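Local structure of glycoside Hydrolase (5T3B) at residues P64-Y69 against I476-K481; D222-W227 against Y315-N320; F422-L427 against S466-N471. The protein probably hydrolyses glycosidic bonds of complex polysaccharides in a human gut bacterium, as a member of glycoside hydrolase family 50, a family known for beta-agarases. All blocks are in the same frame, centred on the assembly; numbering follows the deposited sequence. Where two conformers were deposited one is given.

Contact 1: P64-Y69 against I476-K481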
# COMPACT_ATOMS: atom_id res chain seq x y z
N PRO A 64 -20.05 -0.54 -14.41
CA PRO A 64 -21.13 -0.52 -15.41
C PRO A 64 -21.93 0.76 -15.46
O PRO A 64 -22.62 0.99 -16.45
CB PRO A 64 -22.00 -1.69 -14.95
CG PRO A 64 -21.08 -2.61 -14.26
CD PRO A 64 -20.18 -1.72 -13.52
N TYR A 65 -21.85 1.59 -14.42
CA TYR A 65 -22.72 2.75 -14.28
C TYR A 65 -21.99 4.07 -14.33
O TYR A 65 -22.50 5.10 -13.91
CB TYR A 65 -23.56 2.57 -13.00
CG TYR A 65 -24.54 1.39 -13.05
CD1 TYR A 65 -25.14 0.99 -14.23
CD2 TYR A 65 -24.85 0.68 -11.88
CE1 TYR A 65 -26.03 -0.07 -14.27
CE2 TYR A 65 -25.77 -0.34 -11.90
CZ TYR A 65 -26.37 -0.71 -13.11
OH TYR A 65 -27.29 -1.71 -13.10
N LEU A 66 -20.77 4.04 -14.84
CA LEU A 66 -20.06 5.26 -15.17
C LEU A 66 -20.57 5.88 -16.42
O LEU A 66 -20.65 5.24 -17.44
CB LEU A 66 -18.67 4.93 -15.56
CG LEU A 66 -17.83 4.50 -14.54
CD1 LEU A 66 -16.30 4.61 -14.99
CD2 LEU A 66 -17.98 5.25 -13.26
N VAL A 67 -21.01 7.14 -16.34
CA VAL A 67 -21.59 7.78 -17.53
C VAL A 67 -20.46 8.18 -18.49
O VAL A 67 -19.50 8.86 -18.09
CB VAL A 67 -22.43 9.03 -17.12
CG1 VAL A 67 -22.90 9.82 -18.34
CG2 VAL A 67 -23.60 8.62 -16.22
N GLY A 68 -20.56 7.75 -19.74
CA GLY A 68 -19.59 8.11 -20.74
C GLY A 68 -18.48 7.11 -20.88
O GLY A 68 -17.55 7.39 -21.62
N TYR A 69 -18.51 6.00 -20.14
CA TYR A 69 -17.50 4.96 -20.24
C TYR A 69 -18.22 3.65 -20.46
O TYR A 69 -19.16 3.34 -19.71
CB TYR A 69 -16.69 4.86 -18.96
CG TYR A 69 -15.68 3.75 -19.07
CD1 TYR A 69 -14.51 3.92 -19.76
CD2 TYR A 69 -15.93 2.51 -18.52
CE1 TYR A 69 -13.63 2.87 -19.94
CE2 TYR A 69 -15.05 1.44 -18.71
CZ TYR A 69 -13.92 1.59 -19.40
OH TYR A 69 -13.09 0.53 -19.62
N ILE A 476 -8.00 5.49 -16.99
CA ILE A 476 -7.16 6.66 -16.79
C ILE A 476 -7.34 7.63 -17.96
O ILE A 476 -7.41 8.84 -17.75
CB ILE A 476 -5.71 6.25 -16.49
CG1 ILE A 476 -5.66 5.73 -15.06
CG2 ILE A 476 -4.75 7.43 -16.73
CD1 ILE A 476 -4.39 4.97 -14.78
N ASP A 477 -7.33 7.11 -19.16
CA ASP A 477 -7.53 7.98 -20.34
C ASP A 477 -8.87 8.71 -20.22
O ASP A 477 -8.97 9.91 -20.51
CB ASP A 477 -7.48 7.22 -21.64
CG ASP A 477 -6.11 6.74 -22.00
OD1 ASP A 477 -5.10 7.32 -21.57
OD2 ASP A 477 -6.06 5.74 -22.74
N TYR A 478 -9.92 7.98 -19.86
CA TYR A 478 -11.27 8.57 -19.65
C TYR A 478 -11.28 9.65 -18.59
O TYR A 478 -11.80 10.73 -18.80
CB TYR A 478 -12.25 7.43 -19.34
CG TYR A 478 -13.54 7.82 -18.69
CD1 TYR A 478 -14.61 8.26 -19.42
CD2 TYR A 478 -13.73 7.72 -17.33
CE1 TYR A 478 -15.80 8.57 -18.81
CE2 TYR A 478 -14.90 7.99 -16.71
CZ TYR A 478 -15.97 8.45 -17.43
OH TYR A 478 -17.15 8.72 -16.79
N PHE A 479 -10.63 9.39 -17.47
CA PHE A 479 -10.60 10.38 -16.40
C PHE A 479 -9.78 11.63 -16.74
O PHE A 479 -10.09 12.72 -16.32
CB PHE A 479 -10.16 9.81 -15.09
CG PHE A 479 -11.21 8.92 -14.43
CD1 PHE A 479 -12.47 9.40 -14.13
CD2 PHE A 479 -10.91 7.62 -14.06
CE1 PHE A 479 -13.40 8.63 -13.49
CE2 PHE A 479 -11.85 6.82 -13.44
CZ PHE A 479 -13.07 7.35 -13.10
N ASP A 480 -8.69 11.44 -17.47
CA ASP A 480 -7.72 12.50 -17.68
C ASP A 480 -8.00 13.31 -18.94
O ASP A 480 -7.35 14.38 -19.11
CB ASP A 480 -6.30 11.90 -17.81
CG ASP A 480 -5.69 11.43 -16.45
OD1 ASP A 480 -6.40 11.48 -15.41
OD2 ASP A 480 -4.48 11.02 -16.46
N LYS A 481 -8.89 12.85 -19.84
CA LYS A 481 -9.11 13.50 -21.19
C LYS A 481 -9.61 14.96 -21.07
O LYS A 481 -10.40 15.22 -20.14
CB LYS A 481 -10.15 12.67 -22.01

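Contact 2: D222-W227 against Y315-N320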
# COMPACT_ATOMS: atom_id res chain seq x y z
N ASP A 222 21.91 7.21 18.79
CA ASP A 222 23.19 7.18 18.13
C ASP A 222 23.23 6.01 17.12
O ASP A 222 22.85 4.90 17.44
CB ASP A 222 24.31 7.02 19.13
CG ASP A 222 24.63 8.35 19.90
OD1 ASP A 222 23.98 9.41 19.71
OD2 ASP A 222 25.58 8.35 20.67
N GLY A 223 23.69 6.32 15.90
CA GLY A 223 23.99 5.29 14.94
C GLY A 223 22.87 4.93 13.96
O GLY A 223 23.07 4.08 13.12
N TRP A 224 21.73 5.63 14.06
CA TRP A 224 20.57 5.32 13.19
C TRP A 224 20.97 5.43 11.69
O TRP A 224 20.74 4.50 10.91
CB TRP A 224 19.39 6.19 13.55
CG TRP A 224 18.31 6.22 12.56
CD1 TRP A 224 17.93 7.28 11.83
CD2 TRP A 224 17.43 5.13 12.13
NE1 TRP A 224 16.88 6.98 11.01
CE2 TRP A 224 16.57 5.66 11.16
CE3 TRP A 224 17.29 3.81 12.50
CZ2 TRP A 224 15.60 4.88 10.53
CZ3 TRP A 224 16.33 3.05 11.88
CH2 TRP A 224 15.51 3.58 10.92
N ASP A 225 21.52 6.60 11.31
CA ASP A 225 21.80 6.80 9.89
C ASP A 225 22.82 5.76 9.37
O ASP A 225 22.65 5.22 8.28
CB ASP A 225 22.38 8.19 9.62
CG ASP A 225 21.42 9.33 9.70
OD1 ASP A 225 20.27 9.18 9.93
OD2 ASP A 225 21.91 10.53 9.67
N GLU A 226 23.87 5.53 10.15
CA GLU A 226 24.85 4.58 9.76
C GLU A 226 24.35 3.13 9.69
O GLU A 226 24.72 2.35 8.80
CB GLU A 226 26.10 4.64 10.65
CG GLU A 226 27.23 3.72 10.25
CD GLU A 226 27.69 3.78 8.78
OE1 GLU A 226 27.72 4.89 8.15
OE2 GLU A 226 27.99 2.65 8.24
N TRP A 227 23.51 2.79 10.66
CA TRP A 227 22.95 1.47 10.71
C TRP A 227 22.09 1.22 9.43
O TRP A 227 22.17 0.16 8.81
CB TRP A 227 22.11 1.23 11.98
CG TRP A 227 21.44 -0.10 11.94
CD1 TRP A 227 21.97 -1.28 12.33
CD2 TRP A 227 20.19 -0.41 11.38
NE1 TRP A 227 21.11 -2.30 12.08
CE2 TRP A 227 20.02 -1.78 11.47
CE3 TRP A 227 19.18 0.35 10.82
CZ2 TRP A 227 18.86 -2.43 10.96
CZ3 TRP A 227 18.03 -0.30 10.32
CH2 TRP A 227 17.92 -1.66 10.37
N TYR A 315 12.81 8.69 7.09
CA TYR A 315 12.82 8.48 5.66
C TYR A 315 14.14 8.90 5.02
O TYR A 315 14.61 8.21 4.09
CB TYR A 315 11.67 9.22 5.00
CG TYR A 315 10.27 8.66 5.27
CD1 TYR A 315 9.96 7.31 5.10
CD2 TYR A 315 9.26 9.51 5.68
CE1 TYR A 315 8.66 6.88 5.26
CE2 TYR A 315 7.97 9.07 5.83
CZ TYR A 315 7.69 7.75 5.64
OH TYR A 315 6.36 7.31 5.83
N SER A 316 14.75 9.97 5.49
CA SER A 316 15.97 10.39 4.90
C SER A 316 17.10 9.42 5.15
O SER A 316 17.91 9.14 4.25
CB SER A 316 16.31 11.80 5.36
OG SER A 316 16.67 11.81 6.76
N ALA A 317 17.15 8.82 6.34
CA ALA A 317 18.17 7.83 6.61
C ALA A 317 18.07 6.65 5.64
O ALA A 317 19.07 6.12 5.18
CB ALA A 317 18.06 7.30 8.03
N ILE A 318 16.84 6.21 5.36
CA ILE A 318 16.65 5.05 4.54
C ILE A 318 16.95 5.37 3.06
O ILE A 318 17.62 4.64 2.36
CB ILE A 318 15.27 4.46 4.79
CG1 ILE A 318 15.25 3.96 6.27
CG2 ILE A 318 15.01 3.31 3.81
CD1 ILE A 318 13.85 3.66 6.80
N LYS A 319 16.43 6.51 2.57
CA LYS A 319 16.73 6.90 1.23
C LYS A 319 18.25 7.10 1.02
O LYS A 319 18.82 6.65 0.01
CB LYS A 319 15.96 8.13 0.80
CG LYS A 319 16.17 8.56 -0.64
CD LYS A 319 15.79 7.45 -1.66
CE LYS A 319 15.75 8.00 -3.07
NZ LYS A 319 14.44 8.57 -3.36
N ASN A 320 18.88 7.77 1.97
CA ASN A 320 20.35 7.98 1.88
C ASN A 320 21.10 6.64 1.92
O ASN A 320 22.11 6.47 1.28
CB ASN A 320 20.81 8.96 2.94
CG ASN A 320 20.30 10.36 2.61
OD1 ASN A 320 20.19 10.70 1.45
ND2 ASN A 320 20.06 11.19 3.61
O HOH W 1 21.60 6.71 6.12
O HOH W 2 18.40 10.79 9.41

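Contact 3: F422-L427 against S466-N471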
# COMPACT_ATOMS: atom_id res chain seq x y z
N PHE A 422 -13.84 1.73 -4.75
CA PHE A 422 -12.63 2.29 -4.14
C PHE A 422 -11.58 2.52 -5.23
O PHE A 422 -10.94 3.60 -5.26
CB PHE A 422 -12.10 1.36 -3.02
CG PHE A 422 -11.28 2.06 -1.99
CD1 PHE A 422 -11.91 2.77 -0.99
CD2 PHE A 422 -9.91 2.06 -2.04
CE1 PHE A 422 -11.20 3.50 -0.05
CE2 PHE A 422 -9.19 2.79 -1.09
CZ PHE A 422 -9.82 3.48 -0.11
N THR A 423 -11.39 1.56 -6.11
CA THR A 423 -10.38 1.69 -7.14
C THR A 423 -10.72 2.79 -8.14
O THR A 423 -9.80 3.49 -8.58
CB THR A 423 -10.11 0.36 -7.83
OG1 THR A 423 -11.29 -0.15 -8.46
CG2 THR A 423 -9.49 -0.64 -6.86
N LEU A 424 -11.98 2.97 -8.50
CA LEU A 424 -12.32 4.10 -9.37
C LEU A 424 -11.94 5.41 -8.73
O LEU A 424 -11.46 6.32 -9.41
CB LEU A 424 -13.78 4.06 -9.78
CG LEU A 424 -14.19 2.98 -10.76
CD1 LEU A 424 -15.68 2.79 -10.82
CD2 LEU A 424 -13.64 3.26 -12.14
N GLY A 425 -12.17 5.52 -7.43
CA GLY A 425 -11.76 6.69 -6.72
C GLY A 425 -10.29 6.96 -6.78
O GLY A 425 -9.85 8.10 -6.91
N LEU A 426 -9.49 5.88 -6.67
CA LEU A 426 -8.02 5.98 -6.74
C LEU A 426 -7.58 6.31 -8.17
O LEU A 426 -6.60 7.05 -8.35
CB LEU A 426 -7.39 4.71 -6.28
CG LEU A 426 -7.57 4.32 -4.86
CD1 LEU A 426 -6.91 3.01 -4.51
CD2 LEU A 426 -7.14 5.45 -3.90
N LEU A 427 -8.25 5.77 -9.19
CA LEU A 427 -7.89 6.03 -10.58
C LEU A 427 -7.96 7.50 -10.90
O LEU A 427 -7.26 7.97 -11.79
CB LEU A 427 -8.70 5.17 -11.54
CG LEU A 427 -8.34 3.70 -11.57
CD1 LEU A 427 -9.45 2.89 -12.24
CD2 LEU A 427 -7.00 3.45 -12.18
N SER A 466 -11.40 -8.05 -12.04
CA SER A 466 -10.86 -8.18 -13.42
C SER A 466 -11.36 -7.02 -14.25
O SER A 466 -10.61 -6.43 -15.06
CB SER A 466 -11.34 -9.50 -14.05
OG SER A 466 -10.82 -10.63 -13.39
N ASP A 467 -12.67 -6.69 -14.15
CA ASP A 467 -13.24 -5.67 -15.00
C ASP A 467 -12.52 -4.32 -14.80
O ASP A 467 -12.26 -3.59 -15.76
CB ASP A 467 -14.74 -5.53 -14.75
CG ASP A 467 -15.52 -6.74 -15.25
OD1 ASP A 467 -15.07 -7.45 -16.21
OD2 ASP A 467 -16.63 -6.89 -14.69
N ILE A 468 -12.17 -4.00 -13.54
CA ILE A 468 -11.34 -2.82 -13.29
C ILE A 468 -9.90 -3.01 -13.78
O ILE A 468 -9.35 -2.20 -14.53
CB ILE A 468 -11.34 -2.43 -11.80
CG1 ILE A 468 -12.72 -2.00 -11.35
CG2 ILE A 468 -10.22 -1.43 -11.46
CD1 ILE A 468 -13.06 -0.59 -11.76
N ASN A 469 -9.29 -4.08 -13.31
CA ASN A 469 -7.85 -4.24 -13.46
C ASN A 469 -7.44 -4.33 -14.91
O ASN A 469 -6.40 -3.82 -15.31
CB ASN A 469 -7.37 -5.49 -12.75
CG ASN A 469 -7.46 -5.36 -11.26
OD1 ASN A 469 -7.69 -4.32 -10.67
ND2 ASN A 469 -7.20 -6.51 -10.61
N TRP A 470 -8.29 -4.97 -15.73
CA TRP A 470 -7.99 -5.05 -17.17
C TRP A 470 -8.05 -3.69 -17.87
O TRP A 470 -7.50 -3.51 -18.93
CB TRP A 470 -9.03 -5.91 -17.86
CG TRP A 470 -9.05 -7.36 -17.52
CD1 TRP A 470 -8.08 -8.11 -16.92
CD2 TRP A 470 -10.13 -8.26 -17.81
NE1 TRP A 470 -8.48 -9.41 -16.85
CE2 TRP A 470 -9.75 -9.54 -17.37
CE3 TRP A 470 -11.41 -8.08 -18.38
CZ2 TRP A 470 -10.61 -10.66 -17.48
CZ3 TRP A 470 -12.25 -9.17 -18.46
CH2 TRP A 470 -11.87 -10.42 -18.02
N ASN A 471 -8.80 -2.77 -17.28
CA ASN A 471 -9.20 -1.51 -17.90
C ASN A 471 -8.54 -0.27 -17.30
O ASN A 471 -8.87 0.85 -17.70
CB ASN A 471 -10.74 -1.38 -17.90
CG ASN A 471 -11.34 -2.34 -18.86
OD1 ASN A 471 -11.87 -3.43 -18.51
ND2 ASN A 471 -11.14 -2.05 -20.09

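Contact 1: P64-Y69 against I476-K481
The phenol ring of Tyr478 has Tyr69 over one face and the carbonyl of Val67 at its edge. The methylene CB of Tyr69 makes the CH-pi contact, lying 3.9 Å from the Tyr478 ring centroid, close to the ring normal. The Tyr69 ring itself turns its edge to that ring in a T-shaped pair, with centroids 5.6 Å apart and planes at 61°. At the rim, Tyr478 OH donates to Val67 O at 2.7 Å; the C=O...donor angle is 143° and the donor stands above the carbonyl plane. The acceptor belongs to the central peptide of a type II beta turn running from Leu66 to Tyr69. Gly68 holds its third position, where a CB would jam against that same carbonyl oxygen. With CG of Tyr478 anti to its backbone N (chi1 162°), the ring reaches out from helix 472-480 to the turn. Leu66 CD1 comes obliquely to Tyr478 CE2 at 4.0 Å, while Gly68 O lies 3.5 Å from Tyr478 CE1. Lys38 adds a cation-pi contact to the Tyr478 ring. The hydroxyl of Tyr69 is hydrogen-bonded to Asn474, one helical turn before Tyr478, and Leu66 also packs on Leu424 of helix 412-427.

Contact 2: D222-W227 against Y315-N320
Apolar packing centres on the methyl of Ala317, which meets the five-membered ring of Trp224: CB of Ala317 is 3.2 Å from NE1 of Trp224, and the flanking ring atoms CD1 and CE2 are each 3.8 Å from that CB. A chi1 of 166° swings the indole clear of its own backbone N and across to the other helix. Ile318 CD1 touches the benzo side of the indole, 4.3 Å from Trp224 CZ2. Phe199 of helix 195-203 also meets Trp224, edge-to-face. Here the first turn of helix 224-232, with Gly223 at its N-cap position, packs against the long helix 300-324. The small alanine permits a close approach, the CA atoms of Asp225 and Ala317 being 5.0 Å apart. Among the polar links, the indole nitrogen is not left to the methyl, since Trp224 NE1 hydrogen-bonds to Lys313 O, one turn earlier on the helix of Ala317. The others run through solvent: one water donates to Asp225 O and to Ala317 O, at 2.8 Å each, bridging the two backbones. A second water lies between Asp225 OD1 and Ser316 OG; its bond to the serine is weak, its distance to the aspartate very short, and Ser316 has two conformers, so this bridge is doubtful.

Contact 3: F422-L427 against S466-N471
Between 422-427 and 466-471 the backbones come nearest at Thr423 and Ile468, with CA atoms 7.7 Å apart, a separation bridged by side chains. Ile468 does most of this, pointing toward helix 412-427 and dividing its branches among three residues. Its CG2 lies 3.4 Å from OG1 of Thr423, and its CG1 follows at 3.7 Å from the same oxygen. Its CD1 lies against Leu424, 3.9 Å from both CG and CD2 of that leucine. More loosely, Leu427 CD1 stands 4.5 Å from Ile468 CG2. With CG1 opposite the carbonyl carbon (chi1 -64°), CG2 is turned to Thr423, and a chi2 of -79° carries CD1 to Leu424. Thr423 turns OG1 between its backbone N and carbonyl carbon (chi1 60°), where it hydrogen-bonds to Tyr419 O of its own helix; this buried hydroxyl is therefore satisfied although the isoleucine meets it only with carbon. As Ile468 also touches Gln420, its side chain sits among Gln420, Thr423, Leu424 and Leu427 as a knob does in a four-residue hole. With an alanine here, CG1, CG2 and CD1 would be absent, and a gap would probably open between Thr423, Leu424 and the second helix. Around this apolar junction, Thr423, Leu427 and Asn469 touch Trp435 of strand 432-437, which pairs in parallel with 120-126 and 385-394, consistent with the (beta/alpha)8 barrel of this family, and Leu427 also packs on Val472, Leu475, Ile476 and Phe479 of helix 472-480.

How the contacts relate
From the N terminus, the loop after strand 56-60 enters contact 1, which closes only with the last helix, 472-480, so it spans 406 intervening residues. Both other contacts fall within that span. Contact 2 ties helix 224-232 to helix 300-324 over 87 residues, 38 of them helical and none in a strand, and is complete before contact 3 opens; contact 3 then joins helix 412-427 to helix 459-469, with strand 432-437 between them in the chain. None of the three cross. Contacts 1 and 3, with centres 11 Å apart, touch directly where Tyr69 meets Asn471, and their helices 459-469 and 472-480 follow each other. Contact 2 lies on the opposite side of the chain's centre, its centre 43 Å from that of contact 1.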